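Side-chain contacts in diol-dehydratase (Roseburia inulinivorans, PDB 5I2A), which is a B12-independent glycyl radical enzyme of the lyase class that probably dehydrates 1,2-propanediol by radical chemistry: residues E104-A108 / D109-I113; G581-K584 / K585-M589; T823-S826 / K827-D831. One frame throughout, in Å; residues are numbered along the deposited sequence.

Contact 1: E104-A108 / D109-I113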
loop_
_atom_site.group_PDB
_atom_site.type_symbol
_atom_site.label_atom_id
_atom_site.label_comp_id
_atom_site.label_asym_id
_atom_site.label_seq_id
_atom_site.Cartn_x
_atom_site.Cartn_y
_atom_site.Cartn_z
ATOM N N GLU A 104 -13.189 -6.218 35.058
ATOM C CA GLU A 104 -14.492 -6.539 35.649
ATOM C C GLU A 104 -14.904 -5.529 36.717
ATOM O O GLU A 104 -16.083 -5.309 36.941
ATOM C CB GLU A 104 -14.504 -7.956 36.251
ATOM C CG GLU A 104 -15.874 -8.360 36.819
ATOM C CD GLU A 104 -15.941 -9.800 37.312
ATOM O OE1 GLU A 104 -15.028 -10.591 37.019
ATOM O OE2 GLU A 104 -16.929 -10.141 37.984
ATOM N N THR A 105 -13.934 -4.902 37.367
ATOM C CA THR A 105 -14.242 -4.017 38.478
ATOM C C THR A 105 -13.690 -2.617 38.282
ATOM O O THR A 105 -13.641 -1.850 39.225
ATOM C CB THR A 105 -13.673 -4.576 39.789
ATOM O OG1 THR A 105 -12.269 -4.795 39.622
ATOM C CG2 THR A 105 -14.349 -5.907 40.152
ATOM N N ARG A 106 -13.252 -2.286 37.070
ATOM C CA ARG A 106 -12.712 -0.954 36.833
ATOM C C ARG A 106 -13.815 0.094 36.970
ATOM O O ARG A 106 -14.995 -0.214 36.855
ATOM C CB ARG A 106 -12.044 -0.861 35.450
ATOM C CG ARG A 106 -13.004 -0.974 34.269
ATOM C CD ARG A 106 -12.257 -0.993 32.926
ATOM N NE ARG A 106 -13.166 -0.780 31.807
ATOM C CZ ARG A 106 -12.785 -0.687 30.541
ATOM N NH1 ARG A 106 -11.495 -0.803 30.226
ATOM N NH2 ARG A 106 -13.690 -0.468 29.592
ATOM N N SER A 107 -13.417 1.336 37.202
ATOM C CA SER A 107 -14.359 2.391 37.543
ATOM C C SER A 107 -15.185 2.903 36.350
ATOM O O SER A 107 -16.296 3.396 36.538
ATOM C CB SER A 107 -13.612 3.556 38.180
ATOM O OG SER A 107 -12.693 4.106 37.262
ATOM N N ALA A 108 -14.653 2.801 35.134
ATOM C CA ALA A 108 -15.433 3.219 33.962
ATOM C C ALA A 108 -15.752 2.053 33.035
ATOM O O ALA A 108 -14.854 1.327 32.623
ATOM C CB ALA A 108 -14.700 4.306 33.201
ATOM N N ASP A 109 -17.036 1.885 32.716
ATOM C CA ASP A 109 -17.497 0.859 31.783
ATOM C C ASP A 109 -16.850 -0.523 32.032
ATOM O O ASP A 109 -16.144 -1.037 31.170
ATOM C CB ASP A 109 -17.229 1.295 30.321
ATOM C CG ASP A 109 -18.140 2.458 29.851
ATOM O OD1 ASP A 109 -18.708 3.189 30.694
ATOM O OD2 ASP A 109 -18.266 2.654 28.619
ATOM N N PRO A 110 -17.102 -1.128 33.206
ATOM C CA PRO A 110 -16.539 -2.461 33.462
ATOM C C PRO A 110 -17.156 -3.541 32.564
ATOM O O PRO A 110 -18.294 -3.402 32.120
ATOM C CB PRO A 110 -16.880 -2.714 34.938
ATOM C CG PRO A 110 -18.160 -1.875 35.174
ATOM C CD PRO A 110 -17.918 -0.632 34.337
ATOM N N PHE A 111 -16.388 -4.593 32.293
ATOM C CA PHE A 111 -16.848 -5.751 31.527
ATOM C C PHE A 111 -16.436 -7.042 32.238
ATOM O O PHE A 111 -15.306 -7.145 32.714
ATOM C CB PHE A 111 -16.248 -5.778 30.113
ATOM C CG PHE A 111 -16.895 -4.846 29.129
ATOM C CD1 PHE A 111 -16.576 -3.498 29.112
ATOM C CD2 PHE A 111 -17.777 -5.333 28.183
ATOM C CE1 PHE A 111 -17.147 -2.635 28.179
ATOM C CE2 PHE A 111 -18.366 -4.474 27.256
ATOM C CZ PHE A 111 -18.044 -3.119 27.257
ATOM N N TYR A 112 -17.321 -8.033 32.279
ATOM C CA TYR A 112 -16.930 -9.350 32.772
ATOM C C TYR A 112 -16.159 -10.101 31.698
ATOM O O TYR A 112 -16.493 -10.021 30.528
ATOM C CB TYR A 112 -18.151 -10.171 33.215
ATOM C CG TYR A 112 -17.836 -11.639 33.476
ATOM C CD1 TYR A 112 -17.067 -12.028 34.565
ATOM C CD2 TYR A 112 -18.312 -12.628 32.634
ATOM C CE1 TYR A 112 -16.779 -13.380 34.808
ATOM C CE2 TYR A 112 -18.030 -13.970 32.860
ATOM C CZ TYR A 112 -17.268 -14.338 33.948
ATOM O OH TYR A 112 -17.003 -15.667 34.158
ATOM N N ILE A 113 -15.110 -10.811 32.097
ATOM C CA ILE A 113 -14.419 -11.706 31.185
ATOM C C ILE A 113 -14.025 -13.001 31.917
ATOM O O ILE A 113 -13.414 -12.967 32.982
ATOM C CB ILE A 113 -13.174 -11.024 30.542
ATOM C CG1 ILE A 113 -12.499 -11.962 29.540
ATOM C CG2 ILE A 113 -12.189 -10.536 31.603
ATOM C CD1 ILE A 113 -11.342 -11.295 28.749
HETATM O O HOH W 1 -13.575 -10.816 34.791
#
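Arg106 grips the backbone carbonyl of Asp109 side-on: NE lies 3.1 Å from Asp109 O and NH2 lies 3.0 Å from the same Asp109 O. Both bonds are bent, with N-H...O angles near 144°, and both nitrogens come from one face of the carbonyl. NE stands well above its plane, whereas Asp109 O sits almost in the guanidinium plane. Arg106 CG is wedged between the backbone N and the carbonyl carbon (chi1 67°), and from there the extended chain runs back over the turn; NE adds a weak bond to Ala108 O. A water joins the far ends, donating to Glu104 OE1 at 2.7 Å and accepting from Ile113 N. Glu104 and Tyr112 run side by side, the carboxylate at the ring edge (OE1 to Tyr112 CD1 3.5 Å) and its plane 88° from the ring. Glu104 CA makes a CH...O contact of 3.1 Å to Phe111 O, and Pro110 CB packs 3.4 Å from Glu104 O. The irregular turn lies in the loop between helices 94-97 and 115-125. Arg106 NH1 also meets Glu99 and Arg330 O, Asp109 binds the backbone of Gly340 and Tyr341, and Ile113 packs on helix 115-125.

Contact 2: G581-K584 / K585-M589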
loop_
_atom_site.group_PDB
_atom_site.type_symbol
_atom_site.label_atom_id
_atom_site.label_comp_id
_atom_site.label_asym_id
_atom_site.label_seq_id
_atom_site.Cartn_x
_atom_site.Cartn_y
_atom_site.Cartn_z
ATOM N N GLY A 581 4.528 37.156 37.583
ATOM C CA GLY A 581 5.223 36.175 38.394
ATOM C C GLY A 581 4.363 35.605 39.502
ATOM O O GLY A 581 4.446 34.417 39.806
ATOM N N GLU A 582 3.550 36.459 40.118
ATOM C CA GLU A 582 2.604 36.016 41.140
ATOM C C GLU A 582 1.583 35.039 40.580
ATOM O O GLU A 582 1.289 34.007 41.185
ATOM C CB GLU A 582 1.853 37.198 41.740
ATOM C CG GLU A 582 2.664 38.070 42.657
ATOM C CD GLU A 582 1.803 39.132 43.302
ATOM O OE1 GLU A 582 1.577 39.030 44.521
ATOM O OE2 GLU A 582 1.345 40.051 42.579
ATOM N N LEU A 583 1.031 35.398 39.428
ATOM C CA LEU A 583 0.036 34.575 38.770
ATOM C C LEU A 583 0.649 33.224 38.454
ATOM O O LEU A 583 0.080 32.196 38.787
ATOM C CB LEU A 583 -0.489 35.252 37.497
ATOM C CG LEU A 583 -1.616 34.488 36.794
ATOM C CD1 LEU A 583 -2.742 34.156 37.788
ATOM C CD2 LEU A 583 -2.156 35.276 35.598
ATOM N N LYS A 584 1.832 33.239 37.847
ATOM C CA LYS A 584 2.510 32.003 37.469
ATOM C C LYS A 584 2.728 31.110 38.680
ATOM O O LYS A 584 2.496 29.910 38.644
ATOM C CB LYS A 584 3.855 32.295 36.793
ATOM C CG LYS A 584 4.633 31.018 36.441
ATOM C CD LYS A 584 6.000 31.335 35.860
ATOM C CE LYS A 584 6.848 30.073 35.677
ATOM N NZ LYS A 584 8.169 30.452 35.099
ATOM N N LYS A 585 3.164 31.717 39.770
ATOM C CA LYS A 585 3.497 30.959 40.952
ATOM C C LYS A 585 2.209 30.510 41.670
ATOM O O LYS A 585 2.124 29.383 42.156
ATOM C CB LYS A 585 4.419 31.809 41.836
ATOM C CG LYS A 585 4.888 31.188 43.125
ATOM C CD LYS A 585 5.674 29.897 42.987
ATOM C CE LYS A 585 6.387 29.592 44.303
ATOM N NZ LYS A 585 5.401 29.504 45.430
ATOM N N ALA A 586 1.186 31.360 41.686
ATOM C CA ALA A 586 -0.103 30.964 42.262
ATOM C C ALA A 586 -0.679 29.735 41.545
ATOM O O ALA A 586 -1.200 28.819 42.184
ATOM C CB ALA A 586 -1.102 32.128 42.211
ATOM N N LEU A 587 -0.570 29.713 40.221
ATOM C CA LEU A 587 -1.043 28.570 39.444
ATOM C C LEU A 587 -0.276 27.301 39.812
ATOM O O LEU A 587 -0.877 26.245 40.031
ATOM C CB LEU A 587 -0.929 28.854 37.936
ATOM C CG LEU A 587 -1.829 29.988 37.419
ATOM C CD1 LEU A 587 -1.510 30.309 35.966
ATOM C CD2 LEU A 587 -3.313 29.650 37.559
ATOM N N GLU A 588 1.047 27.408 39.900
ATOM C CA GLU A 588 1.870 26.268 40.269
ATOM C C GLU A 588 1.450 25.692 41.615
ATOM O O GLU A 588 1.456 24.480 41.798
ATOM C CB GLU A 588 3.348 26.663 40.310
ATOM C CG GLU A 588 3.949 26.969 38.947
ATOM C CD GLU A 588 5.351 27.561 39.043
ATOM O OE1 GLU A 588 5.756 27.955 40.156
ATOM O OE2 GLU A 588 6.045 27.624 38.008
ATOM N N MET A 589 1.066 26.570 42.539
ATOM C CA MET A 589 0.688 26.178 43.896
ATOM C C MET A 589 -0.828 25.993 44.093
ATOM O O MET A 589 -1.316 25.967 45.234
ATOM C CB MET A 589 1.211 27.220 44.896
ATOM C CG MET A 589 2.722 27.344 44.937
ATOM S SD MET A 589 3.465 25.791 45.444
ATOM C CE MET A 589 2.536 25.410 46.909
#
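Lys584 and Glu588, four residues apart on helix 580-588, meet through both backbone and side chain. Four backbone bonds of the i to i+4 kind cross this turn: Lys585 N to Gly581 O, Ala586 N to Glu582 O at 2.7 Å, Leu587 N to Leu583 O at 2.9 Å, and Glu588 N to Lys584 O at 3.2 Å. Their N-H...O angles of 151° to 162° are those of a regular alpha helix. Side chain also packs on backbone, Leu587 CG resting 3.2 Å from Leu583 O. Apolar contact is modest: Leu583 CG approaches Leu587 CD1 at 4.3 Å, and Phe466 of helix 459-467 touches both leucines. Among the charged chains, Glu582 and Lys585 reach helix 637-651, where they meet Arg642 and Tyr643 OH respectively. Lys584 is fully extended, its CG anti to the backbone N (chi1 177°), and Glu588 crosses it obliquely. The carboxylate therefore meets the aliphatic shaft, Glu588 OE2 lying 3.5 Å from Lys584 CE. With Lys584 NZ 4.6 Å from Glu588 OE2, the two form no salt bridge, and their attraction probably adds only a diffuse electrostatic term to a helix turn fastened by its backbone bonds.

Contact 3: T823-S826 / K827-D831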
loop_
_atom_site.group_PDB
_atom_site.type_symbol
_atom_site.label_atom_id
_atom_site.label_comp_id
_atom_site.label_asym_id
_atom_site.label_seq_id
_atom_site.Cartn_x
_atom_site.Cartn_y
_atom_site.Cartn_z
ATOM N N THR A 823 -26.155 5.863 36.939
ATOM C CA THR A 823 -25.453 5.009 37.884
ATOM C C THR A 823 -24.459 4.078 37.179
ATOM O O THR A 823 -23.830 3.273 37.837
ATOM C CB THR A 823 -26.418 4.152 38.759
ATOM O OG1 THR A 823 -27.178 3.262 37.938
ATOM C CG2 THR A 823 -27.370 5.041 39.557
ATOM N N THR A 824 -24.312 4.176 35.856
ATOM C CA THR A 824 -23.213 3.463 35.190
ATOM C C THR A 824 -22.011 4.384 34.996
ATOM O O THR A 824 -20.998 3.981 34.443
ATOM C CB THR A 824 -23.603 2.879 33.804
ATOM O OG1 THR A 824 -23.855 3.942 32.873
ATOM C CG2 THR A 824 -24.824 1.979 33.908
ATOM N N LEU A 825 -22.137 5.627 35.433
ATOM C CA LEU A 825 -21.049 6.584 35.315
ATOM C C LEU A 825 -20.231 6.637 36.604
ATOM O O LEU A 825 -20.775 6.443 37.697
ATOM C CB LEU A 825 -21.596 7.972 34.985
ATOM C CG LEU A 825 -22.493 8.050 33.749
ATOM C CD1 LEU A 825 -22.898 9.487 33.473
ATOM C CD2 LEU A 825 -21.799 7.440 32.513
ATOM N N SER A 826 -18.936 6.918 36.475
ATOM C CA SER A 826 -18.043 7.008 37.626
ATOM C C SER A 826 -18.350 8.250 38.442
ATOM O O SER A 826 -18.963 9.196 37.944
ATOM C CB SER A 826 -16.577 7.048 37.183
ATOM O OG SER A 826 -16.264 8.322 36.645
ATOM N N LYS A 827 -17.891 8.261 39.690
ATOM C CA LYS A 827 -18.124 9.402 40.567
ATOM C C LYS A 827 -17.607 10.719 39.980
ATOM O O LYS A 827 -18.273 11.753 40.076
ATOM C CB LYS A 827 -17.475 9.175 41.935
ATOM C CG LYS A 827 -17.673 10.360 42.853
ATOM C CD LYS A 827 -17.014 10.175 44.210
ATOM C CE LYS A 827 -16.949 11.515 44.946
ATOM N NZ LYS A 827 -18.280 12.208 44.935
ATOM N N SER A 828 -16.420 10.695 39.385
ATOM C CA SER A 828 -15.859 11.936 38.860
ATOM C C SER A 828 -16.714 12.496 37.705
ATOM O O SER A 828 -16.895 13.706 37.584
ATOM C CB SER A 828 -14.401 11.731 38.422
ATOM O OG SER A 828 -14.301 10.785 37.375
ATOM N N LEU A 829 -17.252 11.626 36.863
ATOM C CA LEU A 829 -18.101 12.101 35.768
ATOM C C LEU A 829 -19.464 12.549 36.304
ATOM O O LEU A 829 -19.981 13.585 35.909
ATOM C CB LEU A 829 -18.260 11.020 34.697
ATOM C CG LEU A 829 -19.167 11.369 33.512
ATOM C CD1 LEU A 829 -18.745 12.669 32.844
ATOM C CD2 LEU A 829 -19.140 10.232 32.517
ATOM N N GLN A 830 -20.035 11.764 37.214
ATOM C CA GLN A 830 -21.265 12.171 37.896
ATOM C C GLN A 830 -21.113 13.542 38.540
ATOM O O GLN A 830 -21.985 14.389 38.407
ATOM C CB GLN A 830 -21.657 11.162 38.974
ATOM C CG GLN A 830 -22.115 9.799 38.474
ATOM C CD GLN A 830 -22.468 8.885 39.642
ATOM O OE1 GLN A 830 -22.063 9.147 40.768
ATOM N NE2 GLN A 830 -23.210 7.816 39.376
ATOM N N ASP A 831 -20.002 13.756 39.242
ATOM C CA ASP A 831 -19.767 15.048 39.886
ATOM C C ASP A 831 -19.697 16.189 38.872
ATOM O O ASP A 831 -20.161 17.285 39.150
ATOM C CB ASP A 831 -18.477 15.037 40.709
ATOM C CG ASP A 831 -18.578 14.174 41.967
ATOM O OD1 ASP A 831 -19.697 13.757 42.340
ATOM O OD2 ASP A 831 -17.525 13.943 42.591
#
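Ser826 O accepts a hydrogen bond from Gln830 N at 2.9 Å. This is the first full turn of helix 827-835. The side chain of Ser826 leans over the same turn: its OG lies 3.2 Å from Ser828 OG and 3.9 Å from Leu829 CB.

Gln830 folds back along the incoming segment 823-826. Its CG passes 3.3 Å from Ser826 O, and with CG anti to the carbonyl carbon (chi1 -69°) and the chain extended beyond, the amide reaches back past Leu825 to the 3-10 turn. There NE2 comes within 3.9 Å of Thr823 CA and donates a hydrogen bond to Phe822 O. The amide is thus held at both ends, since OE1 accepts from Gln802 NE2.

Ser826 occupies the N-cap position, right before helix 827-835; Leu825 links it to the 3-10 turn that follows strand 819-821. The predicted glycyl radical residue, Gly817, lies shortly before that strand.

Leu825 supplies the apolar side of the junction. It lies across Leu829, both of its methyl branches, CD1 and CD2, 3.9 Å from Leu829 CD2. Leu829 also packs on Val700 of helix 699-703, and Leu825 on Val815.

Replacing Gln830 with a leucine would probably leave Phe822 O and Gln802 NE2 without their amide partner and weaken the tie between helix start and preceding turn.

One turn apart, Lys827 and Asp831 are joined by a salt bridge: Lys827 bends at its last torsion (chi4 49°) to bring NZ to Asp831 OD2 at 3.0 Å, using the syn lone pair of that oxygen. Asp831 OD1 also takes a hydrogen bond from Gln802 NE2.

Along the chain the three contacts come in series, so none nests within or crosses another. Contact 1 closes a tight loop between helices 94-97 and 115-125. Several hundred residues later contact 2 spans nearly all of the short helix 580-588, its centre about 36 Å from the centre of the chain, among helices 459-467, 558-574 and 637-651. Contact 3 follows strand 819-821 and opens helix 827-835 near the C terminus. Segments far apart in sequence meet here: contacts 1 and 3 have centres about 14 Å apart and touch, Ser107 O lying 3.7 Å from Ser826 CB. Contact 2 stands apart, its nearest atoms about 20 Å from those of contact 3.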